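Local coordinates for putative amino acid binding protein (Streptococcus mutans, PDB 4C0R) that probably captures glutathione outside the cell and delivers it to the cystine ABC importer TcyBC for uptake, at residues L93-P96 with D100-S103; D106-S111 with Q125-N130. One frame throughout, in Å; residues are numbered along the deposited sequence. Where two conformers were deposited one is given.

Overall arrangement
Contact 1 is complete in sequence before contact 2 starts, so the two follow one another along the chain, and their centres are about 13 Å apart in the same lobe of this family 3 solute-binding protein. Contact 1 folds the loop after strand 81-96 back onto that strand; contact 2 sets the next part of the same loop against helix 120-130. They meet directly where L93 packs on I107 and I101 on H110, and D100 and H110 share a cadmium ion. The side chains of L93 and I107 lie about 12 and 14 Å from the bound oxidized glutathione, so both contacts are probably structural packing away from the pocket.

Contact 1: residues L93-P96 with D100-S103; sequences LVVP and DIKS. With CD (cadmium ion), chain F.
L93 and V95 both meet I101 chiefly at one methyl branch, CG2, which is received by the two strand residues at once. L93 offers one arm of its fork, CD2, which comes within 3.7 Å of I101 CG2, the two side chains running roughly perpendicular to each other. From the V95 side, CG1 lies 3.8 Å from I101 CG2 and also brushes the branch carbon CB, meeting the isoleucine at a slant. I101 serves both through its first torsion: a chi1 of -63° swings CG1 beside the backbone N and leaves CG2 anti to that N, against the strand. The edges of the patch are backbone: V95 CG2 lies 3.9 Å from the carbonyl O of I101, and L93 CD2 is 4.1 Å from the carbonyl O of S103.

I101 thus packs back on the strand that the chain has just left, while polar groups bind the N-H groups of the loop around it. S99 OG accepts the I101 backbone N-H, and D106 OD2 takes the N-H groups of both K102 and S103, two bonds gripping one carboxylate oxygen. Just before I101, D100 turns its carboxylate to a cadmium ion and chelates it unequally, OD1 at 2.2 Å and OD2 at 2.6 Å from the metal, with a water and H110 among the other ligands.

Further out, the strand is hydrogen-bonded on both flanks, L93 to I182 and V95 to K180 in strand 179-183, and V94 to K160 in strand 160-163. F159 packs against L93 and V95. V94 turns its side chain to the other face of the sheet, where A167 and I171 of helix 164-173 lie on it.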
loop_
_atom_site.group_PDB
_atom_site.type_symbol
_atom_site.label_atom_id
_atom_site.label_comp_id
_atom_site.label_asym_id
_atom_site.label_seq_id
_atom_site.Cartn_x
_atom_site.Cartn_y
_atom_site.Cartn_z
ATOM N N LEU A 93 9.841 8.919 -6.173
ATOM C CA LEU A 93 9.351 10.146 -6.659
ATOM C C LEU A 93 9.055 9.933 -8.142
ATOM O O LEU A 93 9.928 9.538 -8.901
ATOM C CB LEU A 93 10.500 11.151 -6.483
ATOM C CG LEU A 93 10.436 12.619 -6.712
ATOM C CD1 LEU A 93 9.186 13.262 -6.135
ATOM C CD2 LEU A 93 11.702 13.207 -6.077
ATOM N N VAL A 94 7.824 10.164 -8.554
ATOM C CA VAL A 94 7.406 10.079 -9.926
ATOM C C VAL A 94 7.369 11.503 -10.495
ATOM O O VAL A 94 6.685 12.363 -9.967
ATOM C CB VAL A 94 5.989 9.503 -10.050
ATOM C CG1 VAL A 94 5.572 9.405 -11.505
ATOM C CG2 VAL A 94 5.924 8.130 -9.348
ATOM N N VAL A 95 8.124 11.716 -11.557
ATOM C CA VAL A 95 8.259 13.015 -12.200
ATOM C C VAL A 95 8.392 12.806 -13.691
ATOM O O VAL A 95 8.729 11.716 -14.154
ATOM C CB VAL A 95 9.548 13.779 -11.732
ATOM C CG1 VAL A 95 9.482 14.135 -10.220
ATOM C CG2 VAL A 95 10.787 12.974 -12.074
ATOM N N PRO A 96 8.111 13.864 -14.463
ATOM C CA PRO A 96 8.382 13.796 -15.895
ATOM C C PRO A 96 9.850 13.540 -16.135
ATOM O O PRO A 96 10.713 13.939 -15.382
ATOM C CB PRO A 96 7.991 15.208 -16.365
ATOM C CG PRO A 96 7.030 15.690 -15.363
ATOM C CD PRO A 96 7.559 15.158 -14.053
ATOM N N ASP A 100 13.415 19.118 -13.555
ATOM C CA ASP A 100 14.351 19.696 -12.534
ATOM C C ASP A 100 14.344 18.933 -11.214
ATOM O O ASP A 100 15.184 19.160 -10.347
ATOM C CB ASP A 100 14.170 21.248 -12.195
ATOM C CG ASP A 100 12.761 21.652 -11.538
ATOM O OD1 ASP A 100 11.888 21.184 -12.360
ATOM O OD2 ASP A 100 12.453 22.462 -10.363
ATOM N N ILE A 101 13.345 18.089 -11.024
ATOM C CA ILE A 101 13.245 17.401 -9.750
ATOM C C ILE A 101 14.063 16.119 -9.857
ATOM O O ILE A 101 13.673 15.212 -10.577
ATOM C CB ILE A 101 11.794 17.109 -9.416
ATOM C CG1 ILE A 101 10.996 18.404 -9.260
ATOM C CG2 ILE A 101 11.729 16.272 -8.100
ATOM C CD1 ILE A 101 9.530 18.167 -9.109
ATOM N N LYS A 102 15.214 16.070 -9.190
ATOM C CA LYS A 102 16.148 14.959 -9.293
ATOM C C LYS A 102 16.430 14.250 -7.963
ATOM O O LYS A 102 16.863 13.101 -7.953
ATOM C CB LYS A 102 17.487 15.419 -9.897
ATOM C CG LYS A 102 17.341 15.890 -11.342
ATOM C CD LYS A 102 18.677 15.782 -12.080
ATOM C CE LYS A 102 19.766 16.580 -11.408
ATOM N NZ LYS A 102 19.359 17.988 -11.296
ATOM N N SER A 103 16.175 14.965 -6.868
ATOM C CA SER A 103 16.359 14.448 -5.523
ATOM C C SER A 103 15.234 14.965 -4.656
ATOM O O SER A 103 14.576 15.941 -4.981
ATOM C CB SER A 103 17.690 14.899 -4.926
ATOM O OG SER A 103 17.602 16.231 -4.515
HETATM CD CD CD F . 10.183 22.327 -11.530
HETATM O O HOH W 1 10.556 24.560 -12.131
#

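Contact 2: residues D106-S111 with Q125-N130; sequences DIAGHS and QKFNKN. With CD (cadmium ion), chain F.
I107 adopts an uncommon isoleucine conformation, its CG1 lying between the backbone N and the carbonyl carbon (chi1 64°); this torsion carries CG1 and CD1 over the ring of F127, and the rest of the contact is gathered round that one ring. CG1 sits over a face of the phenyl in a CH-pi contact, 3.9 Å from the F127 ring centroid and 23° off the normal, displaced toward the rim, where it comes 3.6 Å from F127 CZ. I107 CD1 continues over the same ring, the two side chains running antiparallel alongside one another. A108 uses another surface: its CB meets the ring edge in plane, 3.9 Å from F127 CZ. Face and edge are thus taken by consecutive residues.

F127 projects from helix 120-130, the connection between the parallel strands 111-114 and 137-140, and the unit is a beta-alpha-beta crossover. The loop before strand 111-114 is thereby packed onto the crossover helix. F127 also stacks with H131 and meets Y104 edge-to-face.

I107 and A108 are presented by a type II turn from I107 to H110, closed by H110 N donating to I107 O at 2.9 Å; G109 takes the positive phi that this turn requires. Beyond the turn the imidazole of H110 binds the cadmium ion through NE2 at 2.1 Å, while on the other side of the ring ND1 makes a weak, bent hydrogen bond to A108 O (3.3 Å, 124°).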
loop_
_atom_site.group_PDB
_atom_site.type_symbol
_atom_site.label_atom_id
_atom_site.label_comp_id
_atom_site.label_asym_id
_atom_site.label_seq_id
_atom_site.Cartn_x
_atom_site.Cartn_y
_atom_site.Cartn_z
ATOM N N ASP A 106 14.418 18.669 -3.994
ATOM C CA ASP A 106 14.042 19.456 -5.151
ATOM C C ASP A 106 12.517 19.610 -5.257
ATOM O O ASP A 106 12.058 20.386 -6.076
ATOM C CB ASP A 106 14.535 18.782 -6.434
ATOM C CG ASP A 106 16.057 18.753 -6.567
ATOM O OD1 ASP A 106 16.734 19.631 -5.974
ATOM O OD2 ASP A 106 16.576 17.889 -7.281
ATOM N N ILE A 107 11.732 18.877 -4.445
ATOM C CA ILE A 107 10.288 19.008 -4.500
ATOM C C ILE A 107 9.869 20.338 -3.917
ATOM O O ILE A 107 8.722 20.782 -4.097
ATOM C CB ILE A 107 9.534 17.869 -3.744
ATOM C CG1 ILE A 107 9.840 17.897 -2.248
ATOM C CG2 ILE A 107 9.876 16.532 -4.405
ATOM C CD1 ILE A 107 9.153 16.790 -1.432
ATOM N N ALA A 108 10.785 20.980 -3.201
ATOM C CA ALA A 108 10.426 22.246 -2.531
ATOM C C ALA A 108 9.862 23.224 -3.573
ATOM O O ALA A 108 10.435 23.402 -4.657
ATOM C CB ALA A 108 11.644 22.846 -1.826
ATOM N N GLY A 109 8.737 23.837 -3.231
ATOM C CA GLY A 109 8.079 24.793 -4.094
ATOM C C GLY A 109 7.168 24.236 -5.183
ATOM O O GLY A 109 6.496 24.975 -5.908
ATOM N N HIS A 110 7.139 22.904 -5.315
ATOM C CA HIS A 110 6.367 22.250 -6.345
ATOM C C HIS A 110 5.010 21.718 -5.800
ATOM O O HIS A 110 4.768 21.703 -4.590
ATOM C CB HIS A 110 7.201 21.125 -6.921
ATOM C CG HIS A 110 8.333 21.574 -7.803
ATOM N ND1 HIS A 110 9.635 21.662 -7.348
ATOM C CD2 HIS A 110 8.385 21.841 -9.137
ATOM C CE1 HIS A 110 10.431 22.001 -8.349
ATOM N NE2 HIS A 110 9.702 22.102 -9.447
ATOM N N SER A 111 4.154 21.314 -6.716
ATOM C CA SER A 111 2.802 20.918 -6.352
ATOM C C SER A 111 2.629 19.415 -6.540
ATOM O O SER A 111 3.177 18.835 -7.460
ATOM C CB SER A 111 1.788 21.697 -7.192
ATOM O OG SER A 111 0.463 21.584 -6.676
ATOM N N GLN A 125 4.231 16.850 5.182
ATOM C CA GLN A 125 4.005 17.912 6.193
ATOM C C GLN A 125 5.272 18.164 6.967
ATOM O O GLN A 125 5.572 19.334 7.324
ATOM C CB GLN A 125 2.858 17.565 7.133
ATOM C CG GLN A 125 1.533 17.609 6.459
ATOM C CD GLN A 125 0.395 17.015 7.259
ATOM O OE1 GLN A 125 0.580 16.089 8.071
ATOM N NE2 GLN A 125 -0.789 17.521 7.003
ATOM N N LYS A 126 6.009 17.107 7.294
ATOM C CA LYS A 126 7.326 17.254 7.933
ATOM C C LYS A 126 8.301 17.981 7.046
ATOM O O LYS A 126 9.089 18.805 7.498
ATOM C CB LYS A 126 7.888 15.919 8.385
ATOM C CG LYS A 126 9.303 15.999 8.884
ATOM N N PHE A 127 8.284 17.662 5.761
ATOM C CA PHE A 127 9.169 18.330 4.837
ATOM C C PHE A 127 8.856 19.826 4.844
ATOM O O PHE A 127 9.754 20.680 4.779
ATOM C CB PHE A 127 8.960 17.784 3.420
ATOM C CG PHE A 127 9.803 18.461 2.381
ATOM C CD1 PHE A 127 9.384 19.623 1.767
ATOM C CD2 PHE A 127 11.056 17.929 2.038
ATOM C CE1 PHE A 127 10.204 20.242 0.802
ATOM C CE2 PHE A 127 11.850 18.532 1.107
ATOM C CZ PHE A 127 11.419 19.699 0.485
ATOM N N ASN A 128 7.583 20.176 4.914
ATOM C CA ASN A 128 7.241 21.570 4.852
ATOM C C ASN A 128 7.661 22.308 6.127
ATOM O O ASN A 128 8.057 23.478 6.062
ATOM C CB ASN A 128 5.763 21.746 4.556
ATOM C CG ASN A 128 5.450 21.526 3.095
ATOM O OD1 ASN A 128 6.364 21.509 2.264
ATOM N ND2 ASN A 128 4.163 21.451 2.765
ATOM N N LYS A 129 7.613 21.642 7.276
ATOM C CA LYS A 129 8.129 22.267 8.500
ATOM C C LYS A 129 9.617 22.600 8.353
ATOM O O LYS A 129 10.081 23.600 8.910
ATOM C CB LYS A 129 7.864 21.380 9.736
ATOM N N ASN A 130 10.353 21.804 7.580
ATOM C CA ASN A 130 11.799 22.007 7.327
ATOM C C ASN A 130 12.116 22.942 6.201
ATOM O O ASN A 130 13.286 23.329 6.037
ATOM C CB ASN A 130 12.513 20.698 6.939
ATOM C CG ASN A 130 12.743 19.827 8.073
ATOM O OD1 ASN A 130 11.888 19.746 8.934
ATOM N ND2 ASN A 130 13.910 19.150 8.127
HETATM CD CD CD F . 10.183 22.327 -11.530
HETATM O O HOH W 1 10.556 24.560 -12.131
#